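Local coordinates for fluoroacetyl-CoA thioesterase (Streptomyces cattleya, PDB 3KUV), which hydrolyses fluoroacetyl-CoA to fluoroacetate and CoA as a homodimer, and so protects its host from fluoroacetate poisoning, at residues V46-W51 with L84-T89; R55-Y60 with L100-S105. The protein carries 1 engineered substitution. All coordinates share one frame; numbering follows the deposited sequence.

How the contacts relate
Both contacts lie on the concave side of one hot dog fold, where helix 42-57 is wrapped by an antiparallel sheet. Contact 1 sets the middle of the helix on strand 85-96, and contact 2 sets its C-terminal end on the next strand, 99-107; their centres are about 12 Å apart. Strand pairing joins them directly, with Thr89 N 2.9 Å from Ser105 O in a probable hydrogen bond, and Met49 SD packs 3.9 Å from Val104 CG2. The substrate site adjoins both: active-site Glu50 belongs to contact 1, while the side chain of Met57 in contact 2 comes within about 4 Å of that of substrate-binding Arg120.

Contact 1: V46-W51 with L84-T89; sequences VGLMEW and LTVTVT
Leu48 rests its CD2 methyl against two valines of strand 85-89, and this small apolar junction illustrates how a hot dog fold holds its central helix against the sheet. CD2 lies 3.6 Å from Val86 CG1 and 3.7 Å from Val88 CG2, with Leu48 CG itself 3.8 Å from that same Val88 methyl. The leucine runs past Val88 in the opposite direction but meets Val86 at a slant. Its reach depends on chi1 of -172°, which swings CG away from the backbone N and out toward the strand. One helical step on, Met49 makes a lighter touch: its CG is 4.2 Å from Val88 CG1, the branch of that valine not used by Leu48. The segment axes approach to 8.8 Å and cross at -52°, so the helix turns across the strand and only a short length of each can meet. Beyond Val88, Met49 also packs on Val104 and Ala106 of strand 99-107 and on Ile72 and Val74 of strand 65-75, while His13 and Phe15 add to the surroundings of Leu48.

The tight side gives way to polar edges in both segments. Thr87 points off the far face of the sheet, partly exposed, where its hydroxyl is hydrogen-bonded to Asp14. Glu50, likewise partly exposed, leaves the helix on the side away from the strand and forms a salt bridge with Arg120, a substrate-binding residue. Since the helix-strand interface is made by aliphatic carbons alone, the methionine touching with its CG, it depends on shape and burial rather than on directed bonds; the same short helical segment thus presents apolar groups to the sheet and the carboxylate of an active-site residue to the catalytic side.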
ATOM      1  N   VAL B  46      -2.697  -0.803   2.853  1.00 10.39           N
ATOM      2  CA  VAL B  46      -1.478  -1.613   2.967  1.00 10.24           C
ATOM      3  C   VAL B  46      -0.744  -1.215   4.252  1.00 11.44           C
ATOM      4  O   VAL B  46      -0.346  -2.101   5.067  1.00 10.59           O
ATOM      5  CB  VAL B  46      -0.646  -1.459   1.710  1.00  9.90           C
ATOM      6  CG1 VAL B  46       0.766  -2.093   1.920  1.00 11.88           C
ATOM      7  CG2 VAL B  46      -1.312  -2.138   0.487  1.00 13.15           C
ATOM      8  N   GLY B  47      -0.592   0.099   4.503  1.00  9.05           N
ATOM      9  CA  GLY B  47       0.170   0.512   5.698  1.00  9.18           C
ATOM     10  C   GLY B  47      -0.562   0.077   6.979  1.00  8.87           C
ATOM     11  O   GLY B  47       0.086  -0.169   8.013  1.00 10.07           O
ATOM     12  N   LEU B  48      -1.898   0.109   6.979  1.00  9.52           N
ATOM     13  CA  LEU B  48      -2.650  -0.274   8.178  1.00  8.03           C
ATOM     14  C   LEU B  48      -2.522  -1.767   8.442  1.00  9.28           C
ATOM     15  O   LEU B  48      -2.457  -2.167   9.633  1.00  9.11           O
ATOM     16  CB  LEU B  48      -4.159   0.057   7.926  1.00 11.84           C
ATOM     17  CG  LEU B  48      -5.067  -0.113   9.192  1.00 10.65           C
ATOM     18  CD1 LEU B  48      -4.734   0.971  10.271  1.00 14.48           C
ATOM     19  CD2 LEU B  48      -6.517   0.053   8.737  1.00 11.62           C
ATOM     20  N   MET B  49      -2.523  -2.564   7.368  1.00  8.45           N
ATOM     21  CA  MET B  49      -2.282  -4.033   7.568  1.00 10.52           C
ATOM     22  C   MET B  49      -0.870  -4.273   8.119  1.00 11.01           C
ATOM     23  O   MET B  49      -0.660  -5.075   9.033  1.00 10.24           O
ATOM     24  CB  MET B  49      -2.408  -4.724   6.185  1.00  8.67           C
ATOM     25  CG  MET B  49      -3.893  -4.748   5.857  1.00 10.70           C
ATOM     26  SD  MET B  49      -4.148  -5.417   4.186  1.00 12.95           S
ATOM     27  CE  MET B  49      -5.941  -5.925   4.276  1.00 12.72           C
ATOM     28  N   GLU B  50       0.127  -3.550   7.622  1.00 10.18           N
ATOM     29  CA  GLU B  50       1.467  -3.648   8.191  1.00  9.27           C
ATOM     30  C   GLU B  50       1.419  -3.295   9.670  1.00 10.66           C
ATOM     31  O   GLU B  50       2.031  -3.971  10.490  1.00 11.38           O
ATOM     32  CB  GLU B  50       2.493  -2.713   7.501  1.00 11.12           C
ATOM     33  CG  GLU B  50       2.744  -3.125   6.050  1.00 14.21           C
ATOM     34  CD  GLU B  50       4.058  -2.480   5.578  1.00 17.09           C
ATOM     35  OE1 GLU B  50       5.179  -2.806   6.063  1.00 15.53           O
ATOM     36  OE2 GLU B  50       4.027  -1.576   4.665  1.00 22.10           O
ATOM     37  N   TRP B  51       0.794  -2.168   9.994  1.00 10.12           N
ATOM     38  CA  TRP B  51       0.734  -1.706  11.380  1.00 10.28           C
ATOM     39  C   TRP B  51       0.126  -2.777  12.289  1.00  9.83           C
ATOM     40  O   TRP B  51       0.660  -3.001  13.404  1.00 10.52           O
ATOM     41  CB  TRP B  51      -0.088  -0.402  11.368  1.00 11.54           C
ATOM     42  CG  TRP B  51      -0.094   0.419  12.687  1.00 10.43           C
ATOM     43  CD1 TRP B  51       0.506   0.091  13.912  1.00 13.50           C
ATOM     44  CD2 TRP B  51      -0.882   1.592  12.900  1.00 12.31           C
ATOM     45  NE1 TRP B  51       0.170   1.098  14.864  1.00 13.05           N
ATOM     46  CE2 TRP B  51      -0.709   1.984  14.276  1.00 12.72           C
ATOM     47  CE3 TRP B  51      -1.767   2.332  12.072  1.00 15.03           C
ATOM     48  CZ2 TRP B  51      -1.378   3.100  14.807  1.00 15.58           C
ATOM     49  CZ3 TRP B  51      -2.450   3.452  12.612  1.00 16.91           C
ATOM     50  CH2 TRP B  51      -2.212   3.815  13.999  1.00 18.34           C
ATOM     51  N   LEU B  84     -15.899   5.755   9.204  1.00 10.34           N
ATOM     52  CA  LEU B  84     -16.079   4.326   9.568  1.00 10.35           C
ATOM     53  C   LEU B  84     -14.828   3.793  10.265  1.00  9.20           C
ATOM     54  O   LEU B  84     -13.764   4.362  10.118  1.00 11.32           O
ATOM     55  CB  LEU B  84     -16.349   3.429   8.294  1.00 11.13           C
ATOM     56  CG  LEU B  84     -17.721   3.759   7.680  1.00 11.24           C
ATOM     57  CD1 LEU B  84     -17.867   2.868   6.481  1.00 14.33           C
ATOM     58  CD2 LEU B  84     -18.917   3.492   8.597  1.00 14.35           C
ATOM     59  N   THR B  85     -15.008   2.701  11.025  1.00  9.46           N
ATOM     60  CA  THR B  85     -13.866   2.058  11.684  1.00  9.05           C
ATOM     61  C   THR B  85     -13.447   0.873  10.775  1.00  9.52           C
ATOM     62  O   THR B  85     -14.275  -0.033  10.518  1.00 10.15           O
ATOM     63  CB  THR B  85     -14.277   1.501  13.025  1.00  9.51           C
ATOM     64  OG1 THR B  85     -14.783   2.583  13.869  1.00 10.35           O
ATOM     65  CG2 THR B  85     -13.128   0.819  13.765  1.00 11.91           C
ATOM     66  N   VAL B  86     -12.197   0.880  10.377  1.00  8.41           N
ATOM     67  CA  VAL B  86     -11.628  -0.267   9.652  1.00  9.73           C
ATOM     68  C   VAL B  86     -11.033  -1.197  10.743  1.00  9.93           C
ATOM     69  O   VAL B  86     -10.192  -0.756  11.602  1.00 10.90           O
ATOM     70  CB  VAL B  86     -10.564   0.160   8.645  1.00  9.42           C
ATOM     71  CG1 VAL B  86      -9.838  -1.140   8.093  1.00 10.72           C
ATOM     72  CG2 VAL B  86     -11.243   0.891   7.515  1.00 11.43           C
ATOM     73  N   THR B  87     -11.456  -2.447  10.775  1.00  9.99           N
ATOM     74  CA  THR B  87     -10.853  -3.456  11.667  1.00 10.28           C
ATOM     75  C   THR B  87     -10.029  -4.370  10.761  1.00  9.40           C
ATOM     76  O   THR B  87     -10.587  -4.997   9.860  1.00  9.54           O
ATOM     77  CB  THR B  87     -11.908  -4.278  12.417  1.00 12.43           C
ATOM     78  OG1 THR B  87     -12.665  -3.419  13.302  1.00 12.47           O
ATOM     79  CG2 THR B  87     -11.280  -5.425  13.221  1.00 12.75           C
ATOM     80  N   VAL B  88      -8.723  -4.462  11.052  1.00  8.91           N
ATOM     81  CA  VAL B  88      -7.847  -5.420  10.402  1.00  9.88           C
ATOM     82  C   VAL B  88      -7.758  -6.624  11.329  1.00 10.52           C
ATOM     83  O   VAL B  88      -7.469  -6.447  12.553  1.00 10.54           O
ATOM     84  CB  VAL B  88      -6.447  -4.852  10.163  1.00 10.56           C
ATOM     85  CG1 VAL B  88      -5.493  -5.914   9.605  1.00 12.11           C
ATOM     86  CG2 VAL B  88      -6.494  -3.638   9.151  1.00 12.72           C
ATOM     87  N   THR B  89      -7.940  -7.836  10.798  1.00  8.54           N
ATOM     88  CA  THR B  89      -7.648  -9.079  11.560  1.00 12.03           C
ATOM     89  C   THR B  89      -6.388  -9.678  10.947  1.00 10.88           C
ATOM     90  O   THR B  89      -6.353  -9.870   9.695  1.00 12.02           O
ATOM     91  CB  THR B  89      -8.823 -10.053  11.398  1.00 11.76           C
ATOM     92  OG1 THR B  89      -9.987  -9.426  11.983  1.00 13.67           O
ATOM     93  CG2 THR B  89      -8.576 -11.335  12.197  1.00 14.47           C
TER

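Contact 2: R55-Y60 with L100-S105; sequences RAMAPY and LSWRVS. With ACT (acetate ion), chain I.
The indole of Trp102 receives the end of helix 42-57 at its six-membered ring: Met57 CG arrives at the edge, close to the ring plane and 3.6 Å from CZ2, whereas Ala56 CB approaches obliquely, 3.7 Å from CH2. A second flat group, the guanidinium of Arg103, has an acetate oxygen at its edge, near its plane. In the hot dog fold the sheet wraps around a central helix, and here strand 100-105 supplies the inward-facing Leu100 and Trp102 that meet the helix as it runs out into a 3-10 turn.

Trp102 owes its position to chi1 of -55°, which sets CG opposite the carbonyl carbon and carries the indole across to the helix. Ala90 and Leu92 of strand 85-96 also touch this side chain. Met57 crosses the indole at a slant and meets Leu100 tip to tip. Its CG rests 3.7 Å from Leu100 CD2, and a bend at chi3 (80°) brings CE to 4.0 Å from Leu100 CD1. One methionine therefore serves both strand residues, its CG shared between the tryptophan and the leucine while its terminal methyl goes to the leucine. Met57 also packs on Arg120, a substrate-binding residue, so this apolar patch borders the substrate site.

Arg103, between these inward residues and Val104 in sequence, is exposed and belongs to the opposite surface. Its side chain, extended from CG to NE, ends at the acetate, which probably came from the crystallisation liquor and is remote from the helix. Two N-H groups converge on one oxygen: Arg103 NE binds ACT O at 3.0 Å, with an N-H...O angle of 137°, and Arg103 NH2 adds a weak hydrogen bond to ACT O at 3.1 Å.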
ATOM      1  N   ARG B  55       2.173  -4.528  15.465  1.00 11.90           N
ATOM      2  CA  ARG B  55       1.698  -4.588  16.899  1.00 10.62           C
ATOM      3  C   ARG B  55       1.656  -6.045  17.390  1.00 12.24           C
ATOM      4  O   ARG B  55       2.087  -6.285  18.549  1.00 12.48           O
ATOM      5  CB  ARG B  55       0.287  -3.920  16.997  1.00 11.09           C
ATOM      6  CG  ARG B  55       0.370  -2.388  16.825  1.00 10.84           C
ATOM      7  CD  ARG B  55      -1.058  -1.814  17.032  1.00 15.14           C
ATOM      8  NE  ARG B  55      -1.585  -2.117  18.376  1.00 12.34           N
ATOM      9  CZ  ARG B  55      -2.889  -2.049  18.733  1.00 17.87           C
ATOM     10  NH1 ARG B  55      -3.909  -1.783  17.854  1.00 20.66           N
ATOM     11  NH2 ARG B  55      -3.258  -2.218  20.006  1.00 19.59           N
ATOM     12  N   ALA B  56       1.207  -6.963  16.528  1.00 13.39           N
ATOM     13  CA  ALA B  56       1.054  -8.394  16.913  1.00 13.60           C
ATOM     14  C   ALA B  56       2.472  -8.960  17.242  1.00 16.92           C
ATOM     15  O   ALA B  56       2.612  -9.758  18.185  1.00 16.58           O
ATOM     16  CB  ALA B  56       0.439  -9.103  15.867  1.00 15.07           C
ATOM     17  N   MET B  57       3.471  -8.578  16.466  1.00 15.02           N
ATOM     18  CA  MET B  57       4.850  -9.104  16.608  1.00 16.02           C
ATOM     19  C   MET B  57       5.646  -8.525  17.696  1.00 15.81           C
ATOM     20  O   MET B  57       6.753  -9.063  18.076  1.00 16.20           O
ATOM     21  CB  MET B  57       5.597  -8.563  15.361  1.00 19.37           C
ATOM     22  CG  MET B  57       5.486  -9.465  14.340  1.00 17.85           C
ATOM     23  SD  MET B  57       6.368  -8.643  12.847  1.00 17.97           S
ATOM     24  CE  MET B  57       8.064  -8.990  13.222  1.00 16.47           C
ATOM     25  N   ALA B  58       5.264  -7.399  18.232  1.00 14.39           N
ATOM     26  CA  ALA B  58       6.187  -6.643  19.127  1.00 17.24           C
ATOM     27  C   ALA B  58       6.714  -7.353  20.362  1.00 20.81           C
ATOM     28  O   ALA B  58       7.921  -7.228  20.701  1.00 21.72           O
ATOM     29  CB  ALA B  58       5.570  -5.259  19.567  1.00 16.28           C
ATOM     30  N   PRO B  59       5.864  -8.109  21.045  1.00 23.44           N
ATOM     31  CA  PRO B  59       6.382  -8.505  22.367  1.00 24.71           C
ATOM     32  C   PRO B  59       7.356  -9.659  22.221  1.00 25.99           C
ATOM     33  O   PRO B  59       7.957 -10.107  23.240  1.00 26.89           O
ATOM     34  CB  PRO B  59       5.132  -8.982  23.132  1.00 26.40           C
ATOM     35  CG  PRO B  59       3.930  -8.868  22.212  1.00 27.47           C
ATOM     36  CD  PRO B  59       4.481  -8.594  20.764  1.00 24.62           C
ATOM     37  N   TYR B  60       7.534 -10.168  21.008  1.00 21.86           N
ATOM     38  CA  TYR B  60       8.377 -11.288  20.752  1.00 25.11           C
ATOM     39  C   TYR B  60       9.691 -10.887  19.998  1.00 24.05           C
ATOM     40  O   TYR B  60      10.495 -11.777  19.648  1.00 27.64           O
ATOM     41  CB  TYR B  60       7.642 -12.276  19.824  1.00 27.02           C
ATOM     42  CG  TYR B  60       6.309 -12.730  20.331  1.00 28.86           C
ATOM     43  CD1 TYR B  60       6.195 -13.908  21.117  1.00 35.61           C
ATOM     44  CD2 TYR B  60       5.128 -11.996  20.056  1.00 32.67           C
ATOM     45  CE1 TYR B  60       4.932 -14.346  21.598  1.00 33.74           C
ATOM     46  CE2 TYR B  60       3.877 -12.411  20.551  1.00 35.22           C
ATOM     47  CZ  TYR B  60       3.791 -13.618  21.288  1.00 32.81           C
ATOM     48  OH  TYR B  60       2.577 -14.032  21.773  1.00 37.30           O
ATOM     49  N   LEU B 100       8.195 -13.846   8.955  1.00 10.09           N
ATOM     50  CA  LEU B 100       6.861 -14.046   9.571  1.00 10.27           C
ATOM     51  C   LEU B 100       5.824 -13.836   8.449  1.00 12.86           C
ATOM     52  O   LEU B 100       5.929 -12.863   7.695  1.00 11.76           O
ATOM     53  CB  LEU B 100       6.543 -13.132  10.773  1.00  9.74           C
ATOM     54  CG  LEU B 100       7.344 -13.381  12.047  1.00 12.52           C
ATOM     55  CD1 LEU B 100       8.705 -12.728  11.943  1.00 17.40           C
ATOM     56  CD2 LEU B 100       6.603 -12.881  13.288  1.00 14.92           C
ATOM     57  N   SER B 101       4.853 -14.724   8.330  1.00 10.87           N
ATOM     58  CA  SER B 101       3.871 -14.731   7.244  1.00 12.62           C
ATOM     59  C   SER B 101       2.541 -14.692   7.886  1.00 11.90           C
ATOM     60  O   SER B 101       2.251 -15.396   8.927  1.00 10.85           O
ATOM     61  CB  SER B 101       3.979 -16.025   6.436  1.00 14.57           C
ATOM     62  OG  SER B 101       5.272 -16.171   5.771  1.00 20.47           O
ATOM     63  N   TRP B 102       1.617 -13.901   7.318  1.00 12.01           N
ATOM     64  CA  TRP B 102       0.342 -13.617   7.912  1.00 11.98           C
ATOM     65  C   TRP B 102      -0.791 -13.759   6.865  1.00  9.68           C
ATOM     66  O   TRP B 102      -0.522 -13.522   5.657  1.00 11.32           O
ATOM     67  CB  TRP B 102       0.351 -12.147   8.341  1.00 15.44           C
ATOM     68  CG  TRP B 102       1.536 -11.756   9.274  1.00 18.57           C
ATOM     69  CD1 TRP B 102       2.800 -11.335   8.928  1.00 19.16           C
ATOM     70  CD2 TRP B 102       1.425 -11.665  10.611  1.00 14.88           C
ATOM     71  NE1 TRP B 102       3.534 -11.085  10.030  1.00 15.22           N
ATOM     72  CE2 TRP B 102       2.695 -11.320  11.122  1.00 21.41           C
ATOM     73  CE3 TRP B 102       0.342 -11.959  11.509  1.00 16.55           C
ATOM     74  CZ2 TRP B 102       2.885 -11.107  12.453  1.00 13.59           C
ATOM     75  CZ3 TRP B 102       0.549 -11.830  12.774  1.00 14.16           C
ATOM     76  CH2 TRP B 102       1.830 -11.405  13.287  1.00 24.19           C
ATOM     77  N   ARG B 103      -2.000 -14.126   7.292  1.00 10.61           N
ATOM     78  CA  ARG B 103      -3.215 -13.936   6.554  1.00  8.93           C
ATOM     79  C   ARG B 103      -3.850 -12.679   7.121  1.00 11.62           C
ATOM     80  O   ARG B 103      -3.987 -12.542   8.394  1.00 12.65           O
ATOM     81  CB  ARG B 103      -4.143 -15.183   6.705  1.00 11.77           C
ATOM     82  CG  ARG B 103      -5.262 -15.208   5.770  1.00 21.23           C
ATOM     83  CD  ARG B 103      -6.252 -16.426   5.853  1.00 28.42           C
ATOM     84  NE  ARG B 103      -7.232 -16.203   4.771  0.50 27.33           N
ATOM     85  CZ  ARG B 103      -8.318 -15.411   4.807  0.50 27.85           C
ATOM     86  NH1 ARG B 103      -8.661 -14.718   5.891  0.50 28.04           N
ATOM     87  NH2 ARG B 103      -9.084 -15.322   3.714  0.50 26.10           N
ATOM     88  N   VAL B 104      -4.267 -11.754   6.262  1.00 10.35           N
ATOM     89  CA  VAL B 104      -4.866 -10.485   6.707  1.00 10.39           C
ATOM     90  C   VAL B 104      -6.232 -10.280   6.073  1.00 10.38           C
ATOM     91  O   VAL B 104      -6.511 -10.732   4.945  1.00 11.30           O
ATOM     92  CB  VAL B 104      -3.964  -9.295   6.418  1.00 10.97           C
ATOM     93  CG1 VAL B 104      -2.710  -9.389   7.323  1.00 12.66           C
ATOM     94  CG2 VAL B 104      -3.476  -9.161   4.948  1.00 12.89           C
ATOM     95  N   SER B 105      -7.119  -9.607   6.799  1.00 11.73           N
ATOM     96  CA  SER B 105      -8.398  -9.204   6.190  1.00 11.99           C
ATOM     97  C   SER B 105      -8.869  -7.962   6.878  1.00 12.91           C
ATOM     98  O   SER B 105      -8.357  -7.603   7.983  1.00 13.19           O
ATOM     99  CB  SER B 105      -9.431 -10.270   6.260  1.00 14.64           C
ATOM    100  OG  SER B 105      -9.741 -10.590   7.608  1.00 20.55           O
TER
HETATM  101  C   ACT I 143      -7.920 -18.254   1.435  1.00 38.92           C
HETATM  102  O   ACT I 143      -8.133 -18.144   2.702  1.00 38.06           O
HETATM  103  OXT ACT I 143      -7.662 -19.428   1.076  1.00 39.53           O
HETATM  104  CH3 ACT I 143      -7.981 -17.134   0.400  1.00 38.36           C